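Local coordinates for protein GTN Reductase (Agrobacterium tumefaciens, PDB 4JIC) that probably reduces nitrate esters such as glycerol trinitrate and activated C=C bonds, using an FMN cofactor bound in a TIM barrel, at residues A[179-184]-A[230-235]; A[252-257]-A[290-295]; A[63-68]-A[97-102]. All blocks are in the same frame, centred on the assembly; numbering follows the deposited sequence.

Contact 1. Residues A[179-184]-A[230-235]; sequences AANGYL and RLSPVT. With FMN (flavin mononucleotide), chain D.
N181 meets S232 through its backbone: N181 N donates to S232 OG over 2.8 Å, close to straight at 166°. A chi1 of 52° sets the hydroxyl between its own backbone N and carbonyl carbon, where A180 CB packs against it and E186 OE1 hydrogen-bonds to it as a second polar partner. Further back, the joint is looser. A179 N reaches R230 O over 3.1 Å in a weak bond bent to 129°. A water joins two backbone groups that do not bond directly, donating to A179 O at 2.7 Å and accepting from S232 N at 2.9 Å. The side chain of N181 sets out away from 230-235, yet its end returns: OD1 is hydrogen-bonded to T271 OG1, while ND2 faces the flavin and bonds a PEG probably left from crystallisation. Alongside it, the long chain of R230 carries its guanidinium to the cofactor. NH1 donates to FMN O2 at 2.8 Å and to the ribityl FMN O2' at 3.0 Å, and NH2 holds FMN O3' at 3.1 Å. This positive charge beside the pyrimidine end would probably favour negative charge there in the reduced flavin. The loop after strand 174-178 and the C-terminal end of strand 227-231 thus meet at the C-terminal mouth of the barrel, where TIM barrels, the Old Yellow Enzyme family among them, place their cofactor site.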
loop_
_atom_site.group_PDB
_atom_site.type_symbol
_atom_site.label_atom_id
_atom_site.label_comp_id
_atom_site.label_asym_id
_atom_site.label_seq_id
_atom_site.Cartn_x
_atom_site.Cartn_y
_atom_site.Cartn_z
ATOM N N ALA A 179 2.183 2.322 -4.773
ATOM C CA ALA A 179 2.937 2.264 -6.019
ATOM C C ALA A 179 3.649 0.927 -6.131
ATOM O O ALA A 179 4.725 0.824 -6.733
ATOM C CB ALA A 179 3.936 3.423 -6.096
ATOM N N ALA A 180 3.028 -0.100 -5.562
ATOM C CA ALA A 180 3.651 -1.413 -5.470
ATOM C C ALA A 180 2.770 -2.531 -6.021
ATOM O O ALA A 180 1.673 -2.281 -6.544
ATOM C CB ALA A 180 4.015 -1.710 -4.014
ATOM N N ASN A 181 3.280 -3.755 -5.890
ATOM C CA ASN A 181 2.542 -4.999 -6.124
ATOM C C ASN A 181 1.810 -5.090 -7.458
ATOM O O ASN A 181 0.709 -5.637 -7.541
ATOM C CB ASN A 181 1.606 -5.294 -4.944
ATOM C CG ASN A 181 2.361 -5.428 -3.640
ATOM O OD1 ASN A 181 3.539 -5.787 -3.641
ATOM N ND2 ASN A 181 1.696 -5.139 -2.520
ATOM N N GLY A 182 2.420 -4.541 -8.506
ATOM C CA GLY A 182 1.906 -4.711 -9.853
ATOM C C GLY A 182 0.645 -3.925 -10.165
ATOM O O GLY A 182 -0.039 -4.232 -11.137
ATOM N N TYR A 183 0.336 -2.903 -9.370
ATOM C CA TYR A 183 -0.867 -2.111 -9.638
ATOM C C TYR A 183 -0.572 -0.950 -10.588
ATOM O O TYR A 183 0.457 -0.959 -11.256
ATOM C CB TYR A 183 -1.584 -1.712 -8.333
ATOM C CG TYR A 183 -2.124 -2.955 -7.640
ATOM C CD1 TYR A 183 -3.162 -3.696 -8.214
ATOM C CD2 TYR A 183 -1.562 -3.420 -6.459
ATOM C CE1 TYR A 183 -3.646 -4.846 -7.599
ATOM C CE2 TYR A 183 -2.040 -4.576 -5.836
ATOM C CZ TYR A 183 -3.080 -5.273 -6.409
ATOM O OH TYR A 183 -3.545 -6.417 -5.797
ATOM N N LEU A 184 -1.483 0.008 -10.709
ATOM C CA LEU A 184 -1.392 0.952 -11.827
ATOM C C LEU A 184 -0.040 1.651 -11.946
ATOM O O LEU A 184 0.547 1.717 -13.028
ATOM C CB LEU A 184 -2.494 2.011 -11.746
ATOM C CG LEU A 184 -2.423 2.996 -12.916
ATOM C CD1 LEU A 184 -2.807 2.292 -14.225
ATOM C CD2 LEU A 184 -3.316 4.211 -12.663
ATOM N N ARG A 230 4.573 3.498 -1.234
ATOM C CA ARG A 230 5.038 2.119 -1.114
ATOM C C ARG A 230 5.606 1.623 -2.435
ATOM O O ARG A 230 4.990 1.784 -3.487
ATOM C CB ARG A 230 3.922 1.171 -0.669
ATOM C CG ARG A 230 4.499 -0.151 -0.153
ATOM C CD ARG A 230 3.429 -1.097 0.367
ATOM N NE ARG A 230 3.940 -1.888 1.490
ATOM C CZ ARG A 230 3.493 -3.093 1.834
ATOM N NH1 ARG A 230 2.540 -3.688 1.135
ATOM N NH2 ARG A 230 4.018 -3.710 2.887
ATOM N N LEU A 231 6.786 1.016 -2.364
ATOM C CA LEU A 231 7.484 0.522 -3.544
ATOM C C LEU A 231 7.866 -0.936 -3.347
ATOM O O LEU A 231 8.099 -1.378 -2.221
ATOM C CB LEU A 231 8.750 1.338 -3.763
ATOM C CG LEU A 231 8.518 2.829 -3.978
ATOM C CD1 LEU A 231 9.857 3.560 -3.900
ATOM C CD2 LEU A 231 7.805 3.086 -5.307
ATOM N N SER A 232 7.973 -1.672 -4.448
ATOM C CA SER A 232 8.283 -3.101 -4.393
ATOM C C SER A 232 9.090 -3.486 -5.622
ATOM O O SER A 232 8.541 -3.976 -6.611
ATOM C CB SER A 232 6.992 -3.929 -4.289
ATOM O OG SER A 232 6.055 -3.582 -5.306
ATOM N N PRO A 233 10.406 -3.245 -5.572
ATOM C CA PRO A 233 11.249 -3.330 -6.775
ATOM C C PRO A 233 11.201 -4.671 -7.512
ATOM O O PRO A 233 11.245 -4.669 -8.745
ATOM C CB PRO A 233 12.663 -3.068 -6.244
ATOM C CG PRO A 233 12.466 -2.308 -4.965
ATOM C CD PRO A 233 11.147 -2.776 -4.387
ATOM N N VAL A 234 11.101 -5.792 -6.805
ATOM C CA VAL A 234 11.245 -7.079 -7.494
ATOM C C VAL A 234 10.047 -8.013 -7.425
ATOM O O VAL A 234 10.109 -9.140 -7.917
ATOM C CB VAL A 234 12.487 -7.852 -7.001
ATOM C CG1 VAL A 234 13.738 -7.001 -7.171
ATOM C CG2 VAL A 234 12.307 -8.284 -5.545
ATOM N N THR A 235 8.954 -7.564 -6.828
ATOM C CA THR A 235 7.868 -8.482 -6.553
ATOM C C THR A 235 7.246 -9.013 -7.843
ATOM O O THR A 235 7.072 -8.272 -8.806
ATOM C CB THR A 235 6.793 -7.826 -5.666
ATOM O OG1 THR A 235 5.789 -8.798 -5.343
ATOM C CG2 THR A 235 6.139 -6.641 -6.372
HETATM N N1 FMN D . 0.005 -4.874 0.331
HETATM C C2 FMN D . -0.418 -3.612 -0.014
HETATM O O2 FMN D . 0.415 -2.788 -0.403
HETATM N N3 FMN D . -1.761 -3.280 0.055
HETATM C C4 FMN D . -2.712 -4.218 0.368
HETATM O O4 FMN D . -3.907 -3.880 0.410
HETATM C C4A FMN D . -2.288 -5.510 0.696
HETATM N N5 FMN D . -3.218 -6.485 1.009
HETATM C C5A FMN D . -2.755 -7.641 1.605
HETATM C C6 FMN D . -3.684 -8.523 2.162
HETATM C C7 FMN D . -3.275 -9.691 2.790
HETATM C C7M FMN D . -4.291 -10.612 3.411
HETATM C C8 FMN D . -1.916 -9.966 2.881
HETATM C C8M FMN D . -1.447 -11.193 3.625
HETATM C C9 FMN D . -0.987 -9.074 2.348
HETATM C C9A FMN D . -1.396 -7.913 1.695
HETATM N N10 FMN D . -0.462 -7.042 1.140
HETATM C C10 FMN D . -0.925 -5.825 0.684
HETATM C "C1'" FMN D . 1.005 -7.217 1.420
HETATM C "C2'" FMN D . 1.365 -6.900 2.874
HETATM O "O2'" FMN D . 1.255 -5.506 3.125
HETATM C "C3'" FMN D . 2.799 -7.316 3.189
HETATM O "O3'" FMN D . 3.668 -6.729 2.238
HETATM C "C4'" FMN D . 2.980 -8.831 3.172
HETATM O "O4'" FMN D . 2.039 -9.447 4.019
HETATM C "C5'" FMN D . 4.377 -9.264 3.622
HETATM O "O5'" FMN D . 4.644 -8.822 4.941
HETATM P P FMN D . 4.648 -9.878 6.168
HETATM O O1P FMN D . 3.300 -10.548 6.132
HETATM O O2P FMN D . 5.754 -10.871 5.906
HETATM O O3P FMN D . 4.874 -9.105 7.432
HETATM O O HOH W 1 7.019 -0.591 -6.924
#

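Contact 2. Residues A[252-257]-A[290-295]; sequences VVEQLG and KAAYRN
V253 faces Y293 where two helices come closest, CB against CB at 3.8 Å, so the two side chains start out from a shared point and then part. The CG2 branch of V253 turns toward A292 and meets its CB at 3.7 Å, methyl to methyl. Y293 heads the other way: with CG anti to the backbone N (chi1 -178°), its ring lies beside the last turn of 252-257 and presents an edge to it. V253 O lies in the plane of the ring, 3.5 Å from Y293 CD1, a CH-to-carbonyl approach to an oxygen that also accepts the helical bond from G257 N. Next along the same edge comes L256, whose carbonyl carbon is near the ring plane. Y293 CE1 stands 3.6 Å from G257 CA, and because G257 has no side chain, the backbone O of Y293 can also lie close by, 4.0 Å from that same G257 CA. The two segments belong to successive outer helices of the TIM barrel, 245-256 and 286-295, which follow adjacent strands of the parallel sheet. The axes of the two short segments run at 26°, with a closest approach of 7.4 Å, and A292 and G257 are small enough to suit so near a spacing. L256 packs inward on strand 227-231 and also against helix 209-222, a neighbour in the outer layer. On the outer side, E254 begins by pointing away from 290-295, but its CG still brushes A292 O at 3.8 Å and borders A292 CB. At the far end of the tyrosine the hydroxyl is hydrogen-bonded to G300 N, and a water 2.7 Å from Y293 OH donates in turn to L256 O.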
loop_
_atom_site.group_PDB
_atom_site.type_symbol
_atom_site.label_atom_id
_atom_site.label_comp_id
_atom_site.label_asym_id
_atom_site.label_seq_id
_atom_site.Cartn_x
_atom_site.Cartn_y
_atom_site.Cartn_z
ATOM N N VAL A 252 13.985 6.381 -9.390
ATOM C CA VAL A 252 12.763 6.751 -8.679
ATOM C C VAL A 252 13.070 7.394 -7.327
ATOM O O VAL A 252 12.564 8.481 -7.030
ATOM C CB VAL A 252 11.811 5.553 -8.496
ATOM C CG1 VAL A 252 10.673 5.898 -7.532
ATOM C CG2 VAL A 252 11.234 5.134 -9.856
ATOM N N VAL A 253 13.900 6.744 -6.505
ATOM C CA VAL A 253 14.180 7.331 -5.187
ATOM C C VAL A 253 15.111 8.536 -5.222
ATOM O O VAL A 253 15.079 9.354 -4.306
ATOM C CB VAL A 253 14.657 6.313 -4.119
ATOM C CG1 VAL A 253 13.509 5.389 -3.730
ATOM C CG2 VAL A 253 15.889 5.540 -4.581
ATOM N N GLU A 254 15.930 8.659 -6.261
ATOM C CA GLU A 254 16.706 9.887 -6.427
ATOM C C GLU A 254 15.729 11.046 -6.586
ATOM O O GLU A 254 15.925 12.138 -6.039
ATOM C CB GLU A 254 17.620 9.790 -7.648
ATOM C CG GLU A 254 18.834 8.904 -7.430
ATOM C CD GLU A 254 19.459 8.422 -8.726
ATOM O OE1 GLU A 254 19.021 8.853 -9.812
ATOM O OE2 GLU A 254 20.380 7.581 -8.660
ATOM N N GLN A 255 14.658 10.799 -7.332
ATOM C CA GLN A 255 13.653 11.835 -7.555
ATOM C C GLN A 255 12.809 12.073 -6.312
ATOM O O GLN A 255 12.547 13.220 -5.945
ATOM C CB GLN A 255 12.786 11.484 -8.762
ATOM C CG GLN A 255 13.565 11.541 -10.071
ATOM C CD GLN A 255 14.141 12.914 -10.327
ATOM O OE1 GLN A 255 13.428 13.918 -10.259
ATOM N NE2 GLN A 255 15.435 12.968 -10.611
ATOM N N LEU A 256 12.382 10.994 -5.662
ATOM C CA LEU A 256 11.627 11.134 -4.428
ATOM C C LEU A 256 12.456 11.833 -3.358
ATOM O O LEU A 256 11.906 12.518 -2.496
ATOM C CB LEU A 256 11.146 9.774 -3.919
ATOM C CG LEU A 256 10.165 9.067 -4.857
ATOM C CD1 LEU A 256 9.907 7.646 -4.368
ATOM C CD2 LEU A 256 8.837 9.826 -5.014
ATOM N N GLY A 257 13.775 11.671 -3.416
ATOM C CA GLY A 257 14.647 12.300 -2.432
ATOM C C GLY A 257 14.614 13.821 -2.447
ATOM O O GLY A 257 15.056 14.462 -1.492
ATOM N N LYS A 290 18.506 2.432 -0.927
ATOM C CA LYS A 290 18.352 3.401 0.156
ATOM C C LYS A 290 19.360 4.556 0.014
ATOM O O LYS A 290 19.031 5.725 0.235
ATOM C CB LYS A 290 18.487 2.718 1.518
ATOM C CG LYS A 290 18.125 3.619 2.674
ATOM C CD LYS A 290 18.367 2.891 3.995
ATOM C CE LYS A 290 18.517 3.876 5.136
ATOM N NZ LYS A 290 18.753 3.193 6.443
ATOM N N ALA A 291 20.577 4.233 -0.398
ATOM C CA ALA A 291 21.602 5.252 -0.531
ATOM C C ALA A 291 21.214 6.257 -1.606
ATOM O O ALA A 291 21.474 7.447 -1.464
ATOM C CB ALA A 291 22.944 4.622 -0.841
ATOM N N ALA A 292 20.582 5.781 -2.677
ATOM C CA ALA A 292 20.156 6.683 -3.742
ATOM C C ALA A 292 19.121 7.683 -3.214
ATOM O O ALA A 292 19.112 8.849 -3.610
ATOM C CB ALA A 292 19.602 5.896 -4.936
ATOM N N TYR A 293 18.259 7.227 -2.310
ATOM C CA TYR A 293 17.303 8.118 -1.674
ATOM C C TYR A 293 18.015 9.133 -0.772
ATOM O O TYR A 293 17.825 10.348 -0.917
ATOM C CB TYR A 293 16.281 7.312 -0.869
ATOM C CG TYR A 293 15.217 8.154 -0.205
ATOM C CD1 TYR A 293 14.342 8.933 -0.960
ATOM C CD2 TYR A 293 15.079 8.157 1.171
ATOM C CE1 TYR A 293 13.358 9.694 -0.357
ATOM C CE2 TYR A 293 14.097 8.906 1.791
ATOM C CZ TYR A 293 13.242 9.676 1.022
ATOM O OH TYR A 293 12.280 10.445 1.634
ATOM N N ARG A 294 18.823 8.630 0.161
ATOM C CA ARG A 294 19.521 9.484 1.122
ATOM C C ARG A 294 20.460 10.466 0.424
ATOM O O ARG A 294 20.510 11.646 0.778
ATOM C CB ARG A 294 20.313 8.638 2.127
ATOM C CG ARG A 294 19.431 7.807 3.039
ATOM C CD ARG A 294 18.570 8.677 3.962
ATOM N NE ARG A 294 17.878 7.857 4.956
ATOM C CZ ARG A 294 16.609 8.018 5.313
ATOM N NH1 ARG A 294 15.876 8.970 4.750
ATOM N NH2 ARG A 294 16.069 7.213 6.224
ATOM N N ASN A 295 21.208 9.980 -0.563
ATOM C CA ASN A 295 22.177 10.835 -1.254
ATOM C C ASN A 295 21.530 11.940 -2.100
ATOM O O ASN A 295 22.203 12.878 -2.517
ATOM C CB ASN A 295 23.133 9.992 -2.113
ATOM C CG ASN A 295 23.996 9.066 -1.279
ATOM O OD1 ASN A 295 24.163 9.276 -0.074
ATOM N ND2 ASN A 295 24.553 8.035 -1.913
HETATM O O HOH W 2 11.641 12.612 0.234
#

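Contact 3. Residues A[63-68]-A[97-102]. With FMN (flavin mononucleotide), chain D.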
loop_
_atom_site.group_PDB
_atom_site.type_symbol
_atom_site.label_atom_id
_atom_site.label_comp_id
_atom_site.label_asym_id
_atom_site.label_seq_id
_atom_site.Cartn_x
_atom_site.Cartn_y
_atom_site.Cartn_z
ATOM N N GLN A 63 -10.830 0.317 -8.463
ATOM C CA GLN A 63 -11.175 -0.912 -7.721
ATOM C C GLN A 63 -10.826 -2.165 -8.509
ATOM O O GLN A 63 -11.105 -2.237 -9.705
ATOM C CB GLN A 63 -12.680 -0.972 -7.432
ATOM C CG GLN A 63 -13.175 0.005 -6.392
ATOM C CD GLN A 63 -12.992 -0.501 -4.966
ATOM O OE1 GLN A 63 -12.227 -1.445 -4.710
ATOM N NE2 GLN A 63 -13.671 0.153 -4.016
ATOM N N GLY A 64 -10.251 -3.153 -7.827
ATOM C CA GLY A 64 -9.927 -4.427 -8.444
ATOM C C GLY A 64 -10.530 -5.632 -7.734
ATOM O O GLY A 64 -10.472 -6.741 -8.264
ATOM N N TYR A 65 -11.092 -5.433 -6.538
ATOM C CA TYR A 65 -11.671 -6.539 -5.766
ATOM C C TYR A 65 -12.978 -6.115 -5.121
ATOM O O TYR A 65 -13.228 -4.926 -4.935
ATOM C CB TYR A 65 -10.691 -7.014 -4.684
ATOM C CG TYR A 65 -9.313 -7.256 -5.226
ATOM C CD1 TYR A 65 -8.944 -8.502 -5.714
ATOM C CD2 TYR A 65 -8.393 -6.227 -5.287
ATOM C CE1 TYR A 65 -7.683 -8.714 -6.233
ATOM C CE2 TYR A 65 -7.138 -6.427 -5.795
ATOM C CZ TYR A 65 -6.782 -7.665 -6.261
ATOM O OH TYR A 65 -5.523 -7.835 -6.768
ATOM N N ALA A 66 -13.805 -7.099 -4.779
ATOM C CA ALA A 66 -15.102 -6.828 -4.172
ATOM C C ALA A 66 -14.988 -6.387 -2.714
ATOM O O ALA A 66 -14.096 -6.817 -1.984
ATOM C CB ALA A 66 -16.006 -8.055 -4.289
ATOM N N ASP A 67 -15.922 -5.537 -2.300
ATOM C CA ASP A 67 -16.107 -5.188 -0.892
ATOM C C ASP A 67 -14.878 -4.532 -0.278
ATOM O O ASP A 67 -14.546 -4.747 0.890
ATOM C CB ASP A 67 -16.550 -6.414 -0.088
ATOM C CG ASP A 67 -17.967 -6.869 -0.447
ATOM O OD1 ASP A 67 -18.580 -6.299 -1.377
ATOM O OD2 ASP A 67 -18.470 -7.813 0.200
ATOM N N VAL A 68 -14.208 -3.720 -1.091
ATOM C CA VAL A 68 -13.057 -2.947 -0.648
ATOM C C VAL A 68 -13.494 -1.508 -0.399
ATOM O O VAL A 68 -14.181 -0.909 -1.237
ATOM C CB VAL A 68 -11.953 -2.977 -1.726
ATOM C CG1 VAL A 68 -10.876 -1.928 -1.444
ATOM C CG2 VAL A 68 -11.346 -4.365 -1.804
ATOM N N GLN A 97 -3.933 4.079 2.458
ATOM C CA GLN A 97 -3.174 3.615 1.301
ATOM C C GLN A 97 -4.000 3.850 0.055
ATOM O O GLN A 97 -4.836 3.031 -0.323
ATOM C CB GLN A 97 -2.799 2.142 1.382
ATOM C CG GLN A 97 -1.789 1.814 0.291
ATOM C CD GLN A 97 -1.509 0.346 0.131
ATOM O OE1 GLN A 97 -2.424 -0.465 0.020
ATOM N NE2 GLN A 97 -0.229 -0.001 0.071
ATOM N N ILE A 98 -3.787 4.995 -0.568
ATOM C CA ILE A 98 -4.637 5.372 -1.693
ATOM C C ILE A 98 -4.242 4.585 -2.939
ATOM O O ILE A 98 -3.070 4.521 -3.305
ATOM C CB ILE A 98 -4.695 6.897 -1.902
ATOM C CG1 ILE A 98 -3.316 7.493 -2.222
ATOM C CG2 ILE A 98 -5.272 7.562 -0.654
ATOM C CD1 ILE A 98 -3.364 9.009 -2.496
ATOM N N TRP A 99 -5.238 3.978 -3.577
ATOM C CA TRP A 99 -4.981 2.862 -4.478
ATOM C C TRP A 99 -5.607 3.063 -5.843
ATOM O O TRP A 99 -6.717 3.585 -5.959
ATOM C CB TRP A 99 -5.611 1.623 -3.856
ATOM C CG TRP A 99 -5.162 0.271 -4.331
ATOM C CD1 TRP A 99 -4.092 -0.049 -5.139
ATOM C CD2 TRP A 99 -5.771 -0.966 -3.960
ATOM N NE1 TRP A 99 -4.029 -1.425 -5.298
ATOM C CE2 TRP A 99 -5.054 -2.002 -4.591
ATOM C CE3 TRP A 99 -6.885 -1.294 -3.177
ATOM C CZ2 TRP A 99 -5.397 -3.345 -4.427
ATOM C CZ3 TRP A 99 -7.225 -2.614 -3.016
ATOM C CH2 TRP A 99 -6.486 -3.629 -3.641
ATOM N N HIS A 100 -4.884 2.645 -6.881
ATOM C CA HIS A 100 -5.491 2.376 -8.182
ATOM C C HIS A 100 -4.895 1.067 -8.703
ATOM O O HIS A 100 -3.672 0.948 -8.829
ATOM C CB HIS A 100 -5.221 3.514 -9.165
ATOM C CG HIS A 100 -6.122 3.499 -10.363
ATOM N ND1 HIS A 100 -6.237 2.403 -11.194
ATOM C CD2 HIS A 100 -6.951 4.445 -10.869
ATOM C CE1 HIS A 100 -7.092 2.678 -12.164
ATOM N NE2 HIS A 100 -7.536 3.912 -11.993
ATOM N N VAL A 101 -5.756 0.094 -8.989
ATOM C CA VAL A 101 -5.314 -1.241 -9.398
ATOM C C VAL A 101 -4.869 -1.364 -10.854
ATOM O O VAL A 101 -4.246 -2.353 -11.214
ATOM C CB VAL A 101 -6.411 -2.314 -9.170
ATOM C CG1 VAL A 101 -6.741 -2.440 -7.684
ATOM C CG2 VAL A 101 -7.662 -1.985 -9.991
ATOM N N GLY A 102 -5.186 -0.379 -11.689
ATOM C CA GLY A 102 -4.863 -0.483 -13.104
ATOM C C GLY A 102 -5.495 -1.718 -13.719
ATOM O O GLY A 102 -6.692 -1.960 -13.541
HETATM N N1 FMN D . 0.005 -4.874 0.331
HETATM C C2 FMN D . -0.418 -3.612 -0.014
HETATM O O2 FMN D . 0.415 -2.788 -0.403
HETATM N N3 FMN D . -1.761 -3.280 0.055
HETATM C C4 FMN D . -2.712 -4.218 0.368
HETATM O O4 FMN D . -3.907 -3.880 0.410
HETATM C C4A FMN D . -2.288 -5.510 0.696
HETATM N N5 FMN D . -3.218 -6.485 1.009
HETATM C C5A FMN D . -2.755 -7.641 1.605
HETATM C C6 FMN D . -3.684 -8.523 2.162
HETATM C C7 FMN D . -3.275 -9.691 2.790
HETATM C C7M FMN D . -4.291 -10.612 3.411
HETATM C C8 FMN D . -1.916 -9.966 2.881
HETATM C C8M FMN D . -1.447 -11.193 3.625
HETATM C C9 FMN D . -0.987 -9.074 2.348
HETATM C C9A FMN D . -1.396 -7.913 1.695
HETATM N N10 FMN D . -0.462 -7.042 1.140
HETATM C C10 FMN D . -0.925 -5.825 0.684
HETATM C "C1'" FMN D . 1.005 -7.217 1.420
HETATM C "C2'" FMN D . 1.365 -6.900 2.874
HETATM O "O2'" FMN D . 1.255 -5.506 3.125
HETATM C "C3'" FMN D . 2.799 -7.316 3.189
HETATM O "O3'" FMN D . 3.668 -6.729 2.238
HETATM C "C4'" FMN D . 2.980 -8.831 3.172
HETATM O "O4'" FMN D . 2.039 -9.447 4.019
HETATM C "C5'" FMN D . 4.377 -9.264 3.622
HETATM O "O5'" FMN D . 4.644 -8.822 4.941
HETATM P P FMN D . 4.648 -9.878 6.168
HETATM O O1P FMN D . 3.300 -10.548 6.132
HETATM O O2P FMN D . 5.754 -10.871 5.906
HETATM O O3P FMN D . 4.874 -9.105 7.432
#
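Q63 NE2 has two partners: it donates to V68 O at 3.0 Å and is hydrogen-bonded to Y72 OH. The donor stands above the V68 carbonyl plane, 42° out of it, while the acceptor lies close to the plane of the Q63 amide. The bond joins the two ends of 63-68. Across from it, V101 spreads its methyls over the backbone, CG2 resting 3.5 Å from Q63 O and CG1 against G64. That same CG1 also lies over one face of the W99 indole of its own segment, toward the rim. The aromatic partner of W99 across the contact is Y65, and the two rings meet rim to rim, with neither over the face of the other: Y65 CE2 is 3.6 Å from W99 CH2 and the planes differ by 20°. V68 CG1 completes the setting at the edge of the indole, 4.0 Å from W99 CZ3. H178 stacks on W99 and Y183 meets it edge-to-face, so the indole is fixed from several directions. Two residues back on the strand, Q97 turns to the cofactor. Its chain runs extended, and the amide pairs with the pyrimidine of the flavin: FMN N3 donates to Q97 OE1 at 2.9 Å, and Q97 NE2 donates to FMN O2 at 2.9 Å, almost straight at 177°. These paired bonds give a two-point recognition of the flavin edge, and the further bond from NE2 to E176 OE2 is consistent with the amide being oriented this way.

How the contacts relate
Contacts 1 and 3 converge on the flavin: R230 and Q97 both donate to FMN O2, one from each contact. Their centres are about 14 Å apart, and they touch directly, with a probable hydrogen bond of 2.6 Å between Y183 OH and Y65 OH and another of 3.0 Å from L184 N to H100 O. Contact 2 stands back from the cofactor on the outer helical layer, its centre about 17 Å from that of contact 1. L231 makes the connection, its CD1 lying 4.1 Å from both V253 CG1 and L256 CD1. Contacts 2 and 3 lie on opposite sides of the chain's centre and do not touch; their nearest atoms are about 12 Å apart.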